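PDB 4FZ4: uncharacterized protein conserved in bacteria from Streptococcus suis, which probably mediates attachment of the bacterium to host cells as a surface antigen, through a domain of the glycosaminoglycan-binding family. Local coordinates for residues A[81-84]-A[85-89]; A[142-145]-A[146-149]. One frame throughout, in Å; residues are numbered along the deposited sequence.

Interaction 1. Residues A[81-84]-A[85-89]; sequences KVEN and YIRQV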
ATOM      1  N   LYS A  81       0.819  -0.234  -1.737  1.00 32.59           N
ATOM      2  CA  LYS A  81       0.858   1.211  -1.933  1.00 30.07           C
ATOM      3  C   LYS A  81       0.553   1.952  -0.634  1.00 29.81           C
ATOM      4  O   LYS A  81       1.259   2.896  -0.259  1.00 30.47           O
ATOM      5  CB  LYS A  81      -0.139   1.635  -3.014  1.00 33.26           C
ATOM      6  CG  LYS A  81       0.515   1.964  -4.343  1.00 47.15           C
ATOM      7  CD  LYS A  81       1.583   3.040  -4.147  1.00 56.15           C
ATOM      8  CE  LYS A  81       2.377   3.304  -5.416  1.00 59.25           C
ATOM      9  NZ  LYS A  81       3.506   4.250  -5.154  1.00 61.36           N
ATOM     10  N   VAL A  82      -0.496   1.518   0.058  1.00 26.78           N
ATOM     11  CA  VAL A  82      -0.877   2.153   1.313  1.00 19.35           C
ATOM     12  C   VAL A  82       0.264   2.107   2.329  1.00 23.33           C
ATOM     13  O   VAL A  82       0.620   3.130   2.913  1.00 34.38           O
ATOM     14  CB  VAL A  82      -2.168   1.501   1.892  1.00 29.24           C
ATOM     15  CG1 VAL A  82      -2.475   2.054   3.282  1.00 28.52           C
ATOM     16  CG2 VAL A  82      -3.339   1.797   0.964  1.00 15.66           C
ATOM     17  N   GLU A  83       0.836   0.927   2.536  1.00 30.17           N
ATOM     18  CA  GLU A  83       1.950   0.775   3.468  1.00 22.13           C
ATOM     19  C   GLU A  83       3.060   1.725   3.032  1.00 26.96           C
ATOM     20  O   GLU A  83       3.758   2.316   3.855  1.00 33.83           O
ATOM     21  CB  GLU A  83       2.449  -0.672   3.428  1.00 22.16           C
ATOM     22  CG  GLU A  83       3.808  -0.891   4.050  1.00 27.90           C
ATOM     23  CD  GLU A  83       3.835  -0.658   5.556  1.00 34.27           C
ATOM     24  OE1 GLU A  83       2.809  -0.215   6.122  1.00 36.90           O
ATOM     25  OE2 GLU A  83       4.892  -0.919   6.174  1.00 43.06           O
ATOM     26  N   ASN A  84       3.213   1.874   1.722  1.00 24.72           N
ATOM     27  CA  ASN A  84       4.244   2.738   1.160  1.00 16.41           C
ATOM     28  C   ASN A  84       3.934   4.210   1.468  1.00 27.06           C
ATOM     29  O   ASN A  84       4.776   4.934   1.994  1.00 25.36           O
ATOM     30  CB  ASN A  84       4.315   2.512  -0.357  1.00 20.18           C
ATOM     31  CG  ASN A  84       5.554   3.111  -0.979  1.00 27.66           C
ATOM     32  OD1 ASN A  84       5.945   4.227  -0.651  1.00 32.46           O
ATOM     33  ND2 ASN A  84       6.180   2.370  -1.889  1.00 27.21           N
ATOM     34  N   TYR A  85       2.730   4.656   1.105  1.00 18.59           N
ATOM     35  CA  TYR A  85       2.311   6.023   1.390  1.00 24.76           C
ATOM     36  C   TYR A  85       2.496   6.351   2.864  1.00 26.68           C
ATOM     37  O   TYR A  85       3.042   7.397   3.212  1.00 32.67           O
ATOM     38  CB  TYR A  85       0.836   6.220   1.039  1.00 28.81           C
ATOM     39  CG  TYR A  85       0.540   6.207  -0.439  1.00 30.67           C
ATOM     40  CD1 TYR A  85       1.574   6.324  -1.376  1.00 29.52           C
ATOM     41  CD2 TYR A  85      -0.778   6.146  -0.908  1.00 20.67           C
ATOM     42  CE1 TYR A  85       1.313   6.388  -2.728  1.00 23.90           C
ATOM     43  CE2 TYR A  85      -1.051   6.215  -2.273  1.00 30.37           C
ATOM     44  CZ  TYR A  85       0.005   6.340  -3.176  1.00 32.31           C
ATOM     45  OH  TYR A  85      -0.243   6.470  -4.526  1.00 37.43           O
ATOM     46  N   ILE A  86       2.043   5.457   3.735  1.00 25.99           N
ATOM     47  CA  ILE A  86       2.160   5.717   5.158  1.00 23.95           C
ATOM     48  C   ILE A  86       3.615   5.769   5.639  1.00 33.27           C
ATOM     49  O   ILE A  86       3.959   6.609   6.480  1.00 34.57           O
ATOM     50  CB  ILE A  86       1.329   4.703   5.978  1.00 24.88           C
ATOM     51  CG1 ILE A  86      -0.156   4.898   5.643  1.00 19.25           C
ATOM     52  CG2 ILE A  86       1.511   4.953   7.483  1.00 22.08           C
ATOM     53  CD1 ILE A  86      -1.083   3.943   6.370  1.00 27.95           C
ATOM     54  N   ARG A  87       4.472   4.895   5.109  1.00 28.35           N
ATOM     55  CA  ARG A  87       5.873   4.936   5.496  1.00 23.01           C
ATOM     56  C   ARG A  87       6.453   6.285   5.111  1.00 27.01           C
ATOM     57  O   ARG A  87       7.273   6.833   5.841  1.00 37.39           O
ATOM     58  CB  ARG A  87       6.686   3.830   4.813  1.00 27.68           C
ATOM     59  CG  ARG A  87       6.613   2.487   5.532  1.00 32.48           C
ATOM     60  CD  ARG A  87       7.593   1.478   4.957  1.00 29.58           C
ATOM     61  NE  ARG A  87       7.133   0.116   5.203  1.00 35.65           N
ATOM     62  CZ  ARG A  87       7.813  -0.981   4.890  1.00 38.01           C
ATOM     63  NH1 ARG A  87       9.005  -0.887   4.314  1.00 34.96           N
ATOM     64  NH2 ARG A  87       7.288  -2.175   5.133  1.00 37.74           N
ATOM     65  N   GLN A  88       6.022   6.825   3.970  1.00 26.06           N
ATOM     66  CA  GLN A  88       6.525   8.123   3.507  1.00 27.87           C
ATOM     67  C   GLN A  88       6.072   9.280   4.393  1.00 26.47           C
ATOM     68  O   GLN A  88       6.875  10.120   4.777  1.00 36.91           O
ATOM     69  CB  GLN A  88       6.093   8.384   2.058  1.00 25.53           C
ATOM     70  CG  GLN A  88       6.805   7.500   1.011  1.00 15.58           C
ATOM     71  CD  GLN A  88       6.252   7.729  -0.396  1.00 20.78           C
ATOM     72  OE1 GLN A  88       6.333   8.832  -0.936  1.00 33.55           O
ATOM     73  NE2 GLN A  88       5.675   6.689  -0.985  1.00 23.87           N
ATOM     74  N   VAL A  89       4.786   9.320   4.726  1.00 32.19           N
ATOM     75  CA  VAL A  89       4.262  10.382   5.578  1.00 27.57           C
ATOM     76  C   VAL A  89       4.909  10.317   6.961  1.00 28.57           C
ATOM     77  O   VAL A  89       5.264  11.343   7.535  1.00 35.29           O
ATOM     78  CB  VAL A  89       2.747  10.263   5.737  1.00 34.98           C
ATOM     79  CG1 VAL A  89       2.230  11.385   6.620  1.00 39.71           C
ATOM     80  CG2 VAL A  89       2.089  10.299   4.373  1.00 23.49           C
TER

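Interaction 2. Residues A[142-145]-A[146-149]; sequences KQRV and AELE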
ATOM      1  N   LYS A 142       2.912  16.083  -0.774  1.00 32.02           N
ATOM      2  CA  LYS A 142       4.183  16.306  -1.443  1.00 27.35           C
ATOM      3  C   LYS A 142       4.391  17.733  -1.942  1.00 32.17           C
ATOM      4  O   LYS A 142       5.533  18.200  -2.045  1.00 32.70           O
ATOM      5  CB  LYS A 142       4.369  15.290  -2.573  1.00 27.68           C
ATOM      6  CG  LYS A 142       4.740  13.917  -2.030  1.00 35.50           C
ATOM      7  CD  LYS A 142       4.946  12.881  -3.110  1.00 29.54           C
ATOM      8  CE  LYS A 142       5.387  11.541  -2.513  1.00 25.93           C
ATOM      9  NZ  LYS A 142       5.376  10.460  -3.556  1.00 34.77           N
ATOM     10  N   GLN A 143       3.304  18.428  -2.255  1.00 36.82           N
ATOM     11  CA  GLN A 143       3.426  19.816  -2.678  1.00 34.93           C
ATOM     12  C   GLN A 143       3.871  20.601  -1.451  1.00 39.48           C
ATOM     13  O   GLN A 143       4.712  21.485  -1.544  1.00 40.18           O
ATOM     14  CB  GLN A 143       2.089  20.365  -3.156  1.00 38.22           C
ATOM     15  CG  GLN A 143       1.651  19.840  -4.496  1.00 58.65           C
ATOM     16  CD  GLN A 143       0.767  20.832  -5.227  1.00 68.61           C
ATOM     17  OE1 GLN A 143      -0.099  21.472  -4.624  1.00 69.83           O
ATOM     18  NE2 GLN A 143       0.976  20.961  -6.536  1.00 66.16           N
ATOM     19  N   ARG A 144       3.293  20.264  -0.298  1.00 36.28           N
ATOM     20  CA  ARG A 144       3.625  20.925   0.962  1.00 30.36           C
ATOM     21  C   ARG A 144       5.122  20.797   1.188  1.00 34.13           C
ATOM     22  O   ARG A 144       5.851  21.787   1.255  1.00 41.05           O
ATOM     23  CB  ARG A 144       2.885  20.245   2.116  1.00 35.02           C
ATOM     24  CG  ARG A 144       2.198  21.183   3.084  1.00 57.42           C
ATOM     25  CD  ARG A 144       3.155  22.101   3.820  1.00 60.16           C
ATOM     26  NE  ARG A 144       3.226  23.424   3.211  1.00 64.74           N
ATOM     27  CZ  ARG A 144       3.666  24.509   3.840  1.00 66.23           C
ATOM     28  NH1 ARG A 144       4.072  24.423   5.101  1.00 63.29           N
ATOM     29  NH2 ARG A 144       3.698  25.678   3.214  1.00 64.53           N
ATOM     30  N   VAL A 145       5.565  19.554   1.317  1.00 30.56           N
ATOM     31  CA  VAL A 145       6.968  19.236   1.523  1.00 34.96           C
ATOM     32  C   VAL A 145       7.896  19.986   0.561  1.00 34.98           C
ATOM     33  O   VAL A 145       8.939  20.497   0.962  1.00 38.49           O
ATOM     34  CB  VAL A 145       7.195  17.725   1.348  1.00 35.27           C
ATOM     35  CG1 VAL A 145       8.676  17.426   1.301  1.00 37.64           C
ATOM     36  CG2 VAL A 145       6.532  16.976   2.491  1.00 44.28           C
ATOM     37  N   ALA A 146       7.514  20.042  -0.709  1.00 35.29           N
ATOM     38  CA  ALA A 146       8.322  20.725  -1.705  1.00 36.97           C
ATOM     39  C   ALA A 146       8.517  22.171  -1.278  1.00 34.95           C
ATOM     40  O   ALA A 146       9.641  22.674  -1.246  1.00 35.64           O
ATOM     41  CB  ALA A 146       7.645  20.660  -3.077  1.00 38.97           C
ATOM     42  N   GLU A 147       7.412  22.831  -0.946  1.00 31.52           N
ATOM     43  CA  GLU A 147       7.451  24.222  -0.507  1.00 40.88           C
ATOM     44  C   GLU A 147       8.284  24.306   0.761  1.00 46.51           C
ATOM     45  O   GLU A 147       9.106  25.202   0.917  1.00 53.52           O
ATOM     46  CB  GLU A 147       6.037  24.722  -0.228  1.00 47.66           C
ATOM     47  CG  GLU A 147       5.037  24.282  -1.274  1.00 52.96           C
ATOM     48  CD  GLU A 147       3.643  24.833  -1.047  1.00 58.65           C
ATOM     49  OE1 GLU A 147       3.233  24.959   0.132  1.00 59.10           O
ATOM     50  OE2 GLU A 147       2.958  25.122  -2.057  1.00 57.89           O
ATOM     51  N   LEU A 148       8.067  23.358   1.665  1.00 49.28           N
ATOM     52  CA  LEU A 148       8.804  23.326   2.923  1.00 39.57           C
ATOM     53  C   LEU A 148      10.302  23.176   2.717  1.00 37.38           C
ATOM     54  O   LEU A 148      11.094  23.798   3.420  1.00 39.94           O
ATOM     55  CB  LEU A 148       8.301  22.186   3.793  1.00 32.05           C
ATOM     56  CG  LEU A 148       7.036  22.532   4.561  1.00 34.45           C
ATOM     57  CD1 LEU A 148       6.434  21.275   5.204  1.00 46.43           C
ATOM     58  CD2 LEU A 148       7.390  23.565   5.602  1.00 31.72           C
ATOM     59  N   GLU A 149      10.684  22.336   1.762  1.00 38.64           N
ATOM     60  CA  GLU A 149      12.088  22.116   1.469  1.00 42.01           C
ATOM     61  C   GLU A 149      12.621  23.403   0.857  1.00 47.14           C
ATOM     62  O   GLU A 149      13.767  23.780   1.077  1.00 55.71           O
ATOM     63  CB  GLU A 149      12.248  20.946   0.488  1.00 37.55           C
ATOM     64  CG  GLU A 149      13.518  20.124   0.702  1.00 39.59           C
ATOM     65  CD  GLU A 149      13.542  18.864  -0.140  1.00 48.93           C
ATOM     66  OE1 GLU A 149      12.526  18.143  -0.131  1.00 39.35           O
ATOM     67  OE2 GLU A 149      14.567  18.588  -0.807  1.00 56.05           O
TER

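Interaction 1. Residues A[81-84]-A[85-89]
Tyr85 folds back against Lys81 one turn earlier in the α-helix 66-95, the first of four i to i+4 pairings that bind residues 81-84 to 85-89. Tyr85 N gives Lys81 O a nearly straight hydrogen bond of 2.7 Å (171°). One face of the phenol ring receives that carbonyl, while the lysine chain, bent at chi2 (-56°), brings Lys81 CD to 3.6 Å from Tyr85 CE1. A long aliphatic chain suits this place, lying beside the ring's rim on the carbonyl's side while the residue stays exposed; the phenol OH hydrogen-bonds to Ser135 of helix 123-152. Ile86 comes next, its N bonded to Val82 O and its CD1 3.9 Å from Val82 CG1, two branched chains side by side on the buried flank. Arg87, extended from CG to NE, then reaches back along the helix to Glu83. Arg87 NE meets OE2 of Glu83 at 2.7 Å and Arg87 NH2 meets the same oxygen at 2.9 Å, a side-on salt bridge in which the carboxylate stands perpendicular to the guanidinium plane. Tyr29 OH binds the other oxygen of Glu83, and Val26 O takes Arg87 NH1, which steadies this pair of a buried acid and a partly exposed arginine. Gln88 closes the series, its amide turned 71° from that of Asn84; Gln88 NE2 to Asn84 OD1 is modelled as a 2.5 Å hydrogen bond, a doubtful length.

Interaction 2. Residues A[142-145]-A[146-149]
Arg144 bends across the next turn of the α-helix 123-152 to meet both Glu147 and Leu148, an i to i+3 salt bridge beside an i to i+4 van der Waals contact. Its CB starts out pointing away from residues 146-149. The chain turns back at CG, through chi2 (-63°) and again chi3 (98°), and carries Arg144 CD to 3.7 Å from Leu148 CD1. Arg144 NE makes a weak hydrogen bond of 3.4 Å to Glu147 OE1. From CZ outward the guanidinium divides its contacts: Leu148 CG lies over one face, whereas Glu147 OE1 sits at the edge, near the plane. Arg144 NH2 reaches OE1 of Glu147 at 3.2 Å, meeting it nearly along its C-O axis, with the carboxylate turned 81° from the guanidinium. Arg144 NH1 passes 3.5 Å from Leu148 CD2 and forms its stronger polar link, a salt bridge, with Asp99. Arginine suits the position because its flat cation can rest on a leucine and still offer its rim to two acids, which would probably stabilise its positive charge. Beneath this, Leu148 N donates to Arg144 O at 2.7 Å, and Glu149 N to Val145 O, the regular helical bonds. The turn lies at the surface near the C-terminal end of helix 123-152, where Val145 and Leu148 rest on Tyr96 in the loop that joins helix 66-95 to helix 100-110.

In the fold
Interaction 1 comes first along the chain, in helix 66-95, and interaction 2 follows on helix 123-152, the last helix of an all-helical domain; helix 100-110 lies between them in sequence. Their centres are about 17 Å apart. Interaction 1 sits near the middle of the molecule, about 6 Å from its centre, and interaction 2 farther out, at about 22 Å. The two meet through a weak hydrogen bond from Lys142 NZ to Gln88 OE1, near where Met138 packs against Tyr85, Gln88 and Val89. Helices 66-95 and 123-152 therefore pack together, with interaction 1 in the interior and interaction 2 toward the outer end, within a domain whose family is associated with glycosaminoglycan binding.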